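Side-chain contacts in xylosidase (Xanthomonas axonopodis pv. citri, PDB 6XN2), which probably hydrolyses the beta-linkages between xylose units in xylo-oligosaccharides, as a glycoside hydrolase of family GH43: residues V88-H93 with A97-G102; R218-H223 with L229-R234. One frame throughout, in Å; residues are numbered along the deposited sequence.

Both contacts belong to the five-bladed beta-propeller of the GH43 family, well out from the middle of the chain: contact 1 lies on a four-stranded antiparallel blade, contact 2 on another sheet of the propeller. Contact 1 pairs strand 85-91 with strand 99-106, and contact 2 joins strand 218-221 to the loop that leads into strand 234-239. Their centres lie about 31 Å apart and their nearest atoms about 17 Å, so neither touches the other. None of their residues lines the xylose pocket. The side chain of Leu89 in contact 1 is about 14 Å from the bound calcium ion, and that of Arg218 in contact 2 about 13 Å. Each contact has an arginine holding its partner with two nitrogens.

Contact 1 of 2, residues V88-H93 with A97-G102; sequences VLRMAH and AVEDLG
A beta hairpin at one edge of a four-stranded propeller blade is joined here: strand 85-91 runs antiparallel to strand 99-106, one of its two edge strands, and Arg90 faces Glu99 as a hydrogen-bonded pair. Their backbones exchange two bonds, Arg90 N to Glu99 O and Glu99 N to Arg90 O, and their side chains add a salt bridge on the same face. The guanidinium comes side-on: NE gives a nearly straight bond to Glu99 OE1 (2.9 Å, 172°), and NH2 reaches Glu99 OE2 at 2.8 Å. Both oxygens lie near the guanidinium plane, yet the two flat groups are turned 49° apart, so OE1 is met from above the carboxylate. With CG anti to the backbone N (chi1 178°) and a bend at chi3, the long Arg90 chain can pass OE1 and still bring NH2 to OE2. Leu101 lays its methyls over one face of the guanidinium, CD2 at 3.6 Å from Arg90 NH2, while Tyr61 OH bonds to NH1.

On the face that carries Leu89 and Asp100, apolar and polar groups meet. Val98 CG2 rests on Met91 CG at 3.7 Å and its CG1 on Leu89 CB at 4.0 Å; Leu89 and Met91 reach on to strand 336-342. Asp100 OD1 accepts Gly102 N (2.9 Å), an Asx turn, and bonds to His87 ND1, while OD2 is hydrogen-bonded to His45 NE2. Glycine suits the positive phi of Gly102.

One water ties Ala92 N, Ala97 O and Glu99 OE1 together, so OE1 receives both a charged N-H and a water proton, an environment that would probably keep Glu99 ionised.

Contact 2 of 2, residues R218-H223 with L229-R234; sequences RVARLH and LAEPSR
Ser233 is gripped by Arg218 from the side, through two nitrogens and two different acceptors. NE gives a nearly straight bond to Ser233 OG (3.0 Å, 169°), which lies in the guanidinium plane. NH2 turns to the carbonyl Ser233 O at 3.1 Å, but comes from well above the carbonyl plane and bends to 141°. Bends at chi2 and chi3 fold the arginine back over the loop and bring the Arg234 carbonyl carbon over one face of its guanidinium. Asn199 OD1 also bonds to Ser233 OG and, weakly, to Arg218 NH2. A serine suits this place because its short hydroxyl can serve both neighbours beside the backbone.

Val219 and Arg234 form the hydrogen-bonded pair that starts the ladder between strands 218-221 and 234-239, neighbouring antiparallel strands of the beta-propeller. Val219 N bonds to Arg234 O, and Arg234 N to Val219 O, each at 2.9 Å. Beyond this pair the register shifts by two, and a side chain takes over where the backbones part: Glu231 OE2 accepts Arg221 N at 2.8 Å and 172°, on the anti side of the carboxylate. Glu231 CG stands between its backbone N and carbonyl carbon, with the rest of the chain extended toward Arg221. Tyr289 OH shares OE2, whereas OE1 has a weak salt bridge from Arg234 NH2. Arg221 O is satisfied by Ala230 N, and the small methyl of Ala230 lets the Arg221 guanidinium lie over it, NH2 3.5 Å from CB. Among apolar groups, Leu229 sends CD1 to Ala220 CB and CD2 to Leu222 CD2, each at 4.0 Å.

Contact 1 of 2, residues V88-H93 with A97-G102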
loop_
_atom_site.group_PDB
_atom_site.type_symbol
_atom_site.label_atom_id
_atom_site.label_comp_id
_atom_site.label_asym_id
_atom_site.label_seq_id
_atom_site.Cartn_x
_atom_site.Cartn_y
_atom_site.Cartn_z
ATOM N N VAL A 88 -15.067 -1.015 3.797
ATOM C CA VAL A 88 -14.485 0.162 4.390
ATOM C C VAL A 88 -14.588 0.055 5.906
ATOM O O VAL A 88 -15.585 -0.292 6.395
ATOM C CB VAL A 88 -15.123 1.452 3.891
ATOM C CG1 VAL A 88 -14.518 2.642 4.570
ATOM C CG2 VAL A 88 -14.934 1.572 2.411
ATOM N N LEU A 89 -13.519 0.316 6.624
ATOM C CA LEU A 89 -13.532 0.262 8.079
ATOM C C LEU A 89 -13.365 1.664 8.651
ATOM O O LEU A 89 -12.805 2.540 7.999
ATOM C CB LEU A 89 -12.424 -0.663 8.595
ATOM C CG LEU A 89 -12.309 -2.022 7.901
ATOM C CD1 LEU A 89 -11.076 -2.800 8.385
ATOM C CD2 LEU A 89 -13.563 -2.850 8.103
ATOM N N ARG A 90 -13.854 1.883 9.866
ATOM C CA ARG A 90 -13.728 3.197 10.481
ATOM C C ARG A 90 -13.406 3.134 11.974
ATOM O O ARG A 90 -13.922 2.284 12.701
ATOM C CB ARG A 90 -15.015 4.007 10.264
ATOM C CG ARG A 90 -15.007 5.391 10.919
ATOM C CD ARG A 90 -16.261 6.181 10.564
ATOM N NE ARG A 90 -17.461 5.517 11.063
ATOM C CZ ARG A 90 -18.670 5.647 10.528
ATOM N NH1 ARG A 90 -18.849 6.415 9.461
ATOM N NH2 ARG A 90 -19.699 5.002 11.062
ATOM N N MET A 91 -12.544 4.044 12.416
ATOM C CA MET A 91 -12.411 4.355 13.834
ATOM C C MET A 91 -12.907 5.777 14.028
ATOM O O MET A 91 -12.308 6.718 13.508
ATOM C CB MET A 91 -10.967 4.213 14.313
ATOM C CG MET A 91 -10.490 2.777 14.378
ATOM S SD MET A 91 -8.764 2.666 14.878
ATOM C CE MET A 91 -8.848 3.325 16.540
ATOM N N ALA A 92 -14.008 5.928 14.758
ATOM C CA ALA A 92 -14.639 7.234 14.932
ATOM C C ALA A 92 -13.721 8.216 15.655
ATOM O O ALA A 92 -13.765 9.417 15.399
ATOM C CB ALA A 92 -15.952 7.093 15.684
ATOM N N HIS A 93 -12.891 7.694 16.553
ATOM C CA HIS A 93 -11.945 8.510 17.307
ATOM C C HIS A 93 -10.773 7.624 17.731
ATOM O O HIS A 93 -10.839 6.402 17.573
ATOM C CB HIS A 93 -12.630 9.150 18.521
ATOM C CG HIS A 93 -13.359 8.169 19.382
ATOM N ND1 HIS A 93 -14.730 8.037 19.362
ATOM C CD2 HIS A 93 -12.904 7.256 20.272
ATOM C CE1 HIS A 93 -15.091 7.092 20.213
ATOM N NE2 HIS A 93 -14.003 6.601 20.778
ATOM N N ALA A 97 -13.420 1.303 18.964
ATOM C CA ALA A 97 -13.628 0.018 18.317
ATOM C C ALA A 97 -13.719 0.224 16.800
ATOM O O ALA A 97 -14.200 1.260 16.338
ATOM C CB ALA A 97 -14.883 -0.650 18.853
ATOM N N VAL A 98 -13.245 -0.753 16.031
ATOM C CA VAL A 98 -13.261 -0.667 14.573
ATOM C C VAL A 98 -14.595 -1.123 13.993
ATOM O O VAL A 98 -15.055 -2.228 14.281
ATOM C CB VAL A 98 -12.137 -1.511 13.955
ATOM C CG1 VAL A 98 -12.304 -1.594 12.445
ATOM C CG2 VAL A 98 -10.788 -0.929 14.321
ATOM N N GLU A 99 -15.211 -0.272 13.179
ATOM C CA GLU A 99 -16.491 -0.595 12.554
ATOM C C GLU A 99 -16.289 -1.132 11.149
ATOM O O GLU A 99 -15.512 -0.578 10.379
ATOM C CB GLU A 99 -17.403 0.633 12.477
ATOM C CG GLU A 99 -17.275 1.614 13.628
ATOM C CD GLU A 99 -17.960 2.940 13.330
ATOM O OE1 GLU A 99 -17.310 3.991 13.514
ATOM O OE2 GLU A 99 -19.143 2.932 12.915
ATOM N N ASP A 100 -17.054 -2.137 10.778
ATOM C CA ASP A 100 -17.048 -2.668 9.442
ATOM C C ASP A 100 -18.234 -1.994 8.783
ATOM O O ASP A 100 -19.346 -2.320 9.049
ATOM C CB ASP A 100 -17.260 -4.170 9.440
ATOM C CG ASP A 100 -17.222 -4.776 8.053
ATOM O OD1 ASP A 100 -17.240 -4.055 7.074
ATOM O OD2 ASP A 100 -17.159 -5.983 7.957
ATOM N N LEU A 101 -17.973 -1.062 7.900
ATOM C CA LEU A 101 -19.035 -0.298 7.257
ATOM C C LEU A 101 -19.622 -1.056 6.068
ATOM O O LEU A 101 -20.481 -0.541 5.355
ATOM C CB LEU A 101 -18.522 1.076 6.821
ATOM C CG LEU A 101 -18.091 1.966 7.992
ATOM C CD1 LEU A 101 -17.687 3.353 7.522
ATOM C CD2 LEU A 101 -19.205 2.050 9.013
ATOM N N GLY A 102 -19.192 -2.280 5.863
ATOM C CA GLY A 102 -19.730 -3.096 4.812
ATOM C C GLY A 102 -19.031 -3.119 3.479
ATOM O O GLY A 102 -18.096 -2.450 3.296
HETATM O O HOH W 1 -15.431 3.609 15.618
#

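Contact 2 of 2, residues R218-H223 with L229-R234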
loop_
_atom_site.group_PDB
_atom_site.type_symbol
_atom_site.label_atom_id
_atom_site.label_comp_id
_atom_site.label_asym_id
_atom_site.label_seq_id
_atom_site.Cartn_x
_atom_site.Cartn_y
_atom_site.Cartn_z
ATOM N N ARG A 218 5.896 4.118 -9.683
ATOM C CA ARG A 218 5.563 5.160 -10.605
ATOM C C ARG A 218 4.829 6.284 -9.881
ATOM O O ARG A 218 4.211 6.042 -8.886
ATOM C CB ARG A 218 4.689 4.597 -11.673
ATOM C CG ARG A 218 5.252 3.373 -12.328
ATOM C CD ARG A 218 6.584 3.644 -12.975
ATOM N NE ARG A 218 6.488 4.596 -14.058
ATOM C CZ ARG A 218 7.445 4.820 -14.928
ATOM N NH1 ARG A 218 8.562 4.167 -14.835
ATOM N NH2 ARG A 218 7.289 5.683 -15.883
ATOM N N VAL A 219 4.925 7.498 -10.377
ATOM C CA VAL A 219 4.229 8.600 -9.776
ATOM C C VAL A 219 3.633 9.486 -10.853
ATOM O O VAL A 219 4.228 9.704 -11.841
ATOM C CB VAL A 219 5.112 9.417 -8.845
ATOM C CG1 VAL A 219 6.293 9.991 -9.565
ATOM C CG2 VAL A 219 4.340 10.498 -8.123
ATOM N N ALA A 220 2.416 9.934 -10.653
ATOM C CA ALA A 220 1.779 10.824 -11.581
ATOM C C ALA A 220 0.802 11.719 -10.871
ATOM O O ALA A 220 -0.006 11.274 -10.136
ATOM C CB ALA A 220 1.072 10.054 -12.641
ATOM N N ARG A 221 0.887 13.004 -11.138
ATOM C CA ARG A 221 -0.061 13.923 -10.556
ATOM C C ARG A 221 -1.429 13.619 -11.138
ATOM O O ARG A 221 -1.579 13.320 -12.281
ATOM C CB ARG A 221 0.309 15.390 -10.818
ATOM C CG ARG A 221 -0.596 16.373 -10.118
ATOM C CD ARG A 221 -0.241 17.810 -10.324
ATOM N NE ARG A 221 -0.484 18.274 -11.671
ATOM C CZ ARG A 221 -1.663 18.691 -12.125
ATOM N NH1 ARG A 221 -2.737 18.673 -11.351
ATOM N NH2 ARG A 221 -1.773 19.097 -13.375
ATOM N N LEU A 222 -2.430 13.697 -10.301
ATOM C CA LEU A 222 -3.749 13.455 -10.730
ATOM C C LEU A 222 -4.409 14.719 -11.242
ATOM O O LEU A 222 -4.173 15.774 -10.776
ATOM C CB LEU A 222 -4.579 12.918 -9.565
ATOM C CG LEU A 222 -4.340 11.476 -9.156
ATOM C CD1 LEU A 222 -5.029 11.153 -7.865
ATOM C CD2 LEU A 222 -4.771 10.516 -10.216
ATOM N N HIS A 223 -5.297 14.519 -12.186
ATOM C CA HIS A 223 -6.100 15.633 -12.712
ATOM C C HIS A 223 -7.061 16.054 -11.602
ATOM O O HIS A 223 -7.492 15.247 -10.805
ATOM C CB HIS A 223 -6.821 15.170 -13.976
ATOM C CG HIS A 223 -7.482 16.242 -14.770
ATOM N ND1 HIS A 223 -8.724 16.721 -14.469
ATOM C CD2 HIS A 223 -7.090 16.906 -15.868
ATOM C CE1 HIS A 223 -9.054 17.650 -15.325
ATOM N NE2 HIS A 223 -8.087 17.768 -16.195
ATOM N N LEU A 229 -5.131 10.706 -14.838
ATOM C CA LEU A 229 -3.862 11.272 -14.509
ATOM C C LEU A 229 -3.749 12.599 -15.214
ATOM O O LEU A 229 -4.308 12.788 -16.236
ATOM C CB LEU A 229 -2.723 10.401 -14.999
ATOM C CG LEU A 229 -2.767 8.933 -14.695
ATOM C CD1 LEU A 229 -1.486 8.321 -15.176
ATOM C CD2 LEU A 229 -2.922 8.744 -13.225
ATOM N N ALA A 230 -2.992 13.509 -14.662
ATOM C CA ALA A 230 -2.795 14.789 -15.321
ATOM C C ALA A 230 -1.569 14.776 -16.198
ATOM O O ALA A 230 -1.315 15.715 -16.890
ATOM C CB ALA A 230 -2.686 15.887 -14.324
ATOM N N GLU A 231 -0.833 13.681 -16.158
ATOM C CA GLU A 231 0.373 13.520 -16.920
ATOM C C GLU A 231 0.770 12.062 -16.945
ATOM O O GLU A 231 0.371 11.330 -16.108
ATOM C CB GLU A 231 1.478 14.271 -16.214
ATOM C CG GLU A 231 1.898 13.585 -14.927
ATOM C CD GLU A 231 2.710 14.427 -14.011
ATOM O OE1 GLU A 231 3.333 15.343 -14.486
ATOM O OE2 GLU A 231 2.755 14.153 -12.831
ATOM N N PRO A 232 1.637 11.652 -17.879
ATOM C CA PRO A 232 2.170 10.282 -17.861
ATOM C C PRO A 232 2.985 10.049 -16.587
ATOM O O PRO A 232 3.621 10.987 -16.094
ATOM C CB PRO A 232 3.062 10.221 -19.110
ATOM C CG PRO A 232 2.623 11.359 -19.968
ATOM C CD PRO A 232 2.129 12.422 -19.034
ATOM N N SER A 233 2.967 8.856 -16.046
ATOM C CA SER A 233 3.686 8.604 -14.832
ATOM C C SER A 233 5.178 8.616 -15.052
ATOM O O SER A 233 5.643 8.334 -16.105
ATOM C CB SER A 233 3.266 7.279 -14.214
ATOM O OG SER A 233 4.036 6.241 -14.694
ATOM N N ARG A 234 5.911 8.916 -14.014
ATOM C CA ARG A 234 7.347 8.928 -14.079
ATOM C C ARG A 234 7.887 7.919 -13.115
ATOM O O ARG A 234 7.228 7.537 -12.203
ATOM C CB ARG A 234 7.874 10.283 -13.698
ATOM C CG ARG A 234 7.170 11.464 -14.288
ATOM C CD ARG A 234 7.878 12.736 -13.916
ATOM N NE ARG A 234 7.041 13.915 -14.044
ATOM C CZ ARG A 234 7.294 15.085 -13.481
ATOM N NH1 ARG A 234 8.360 15.257 -12.743
ATOM N NH2 ARG A 234 6.475 16.089 -13.657
#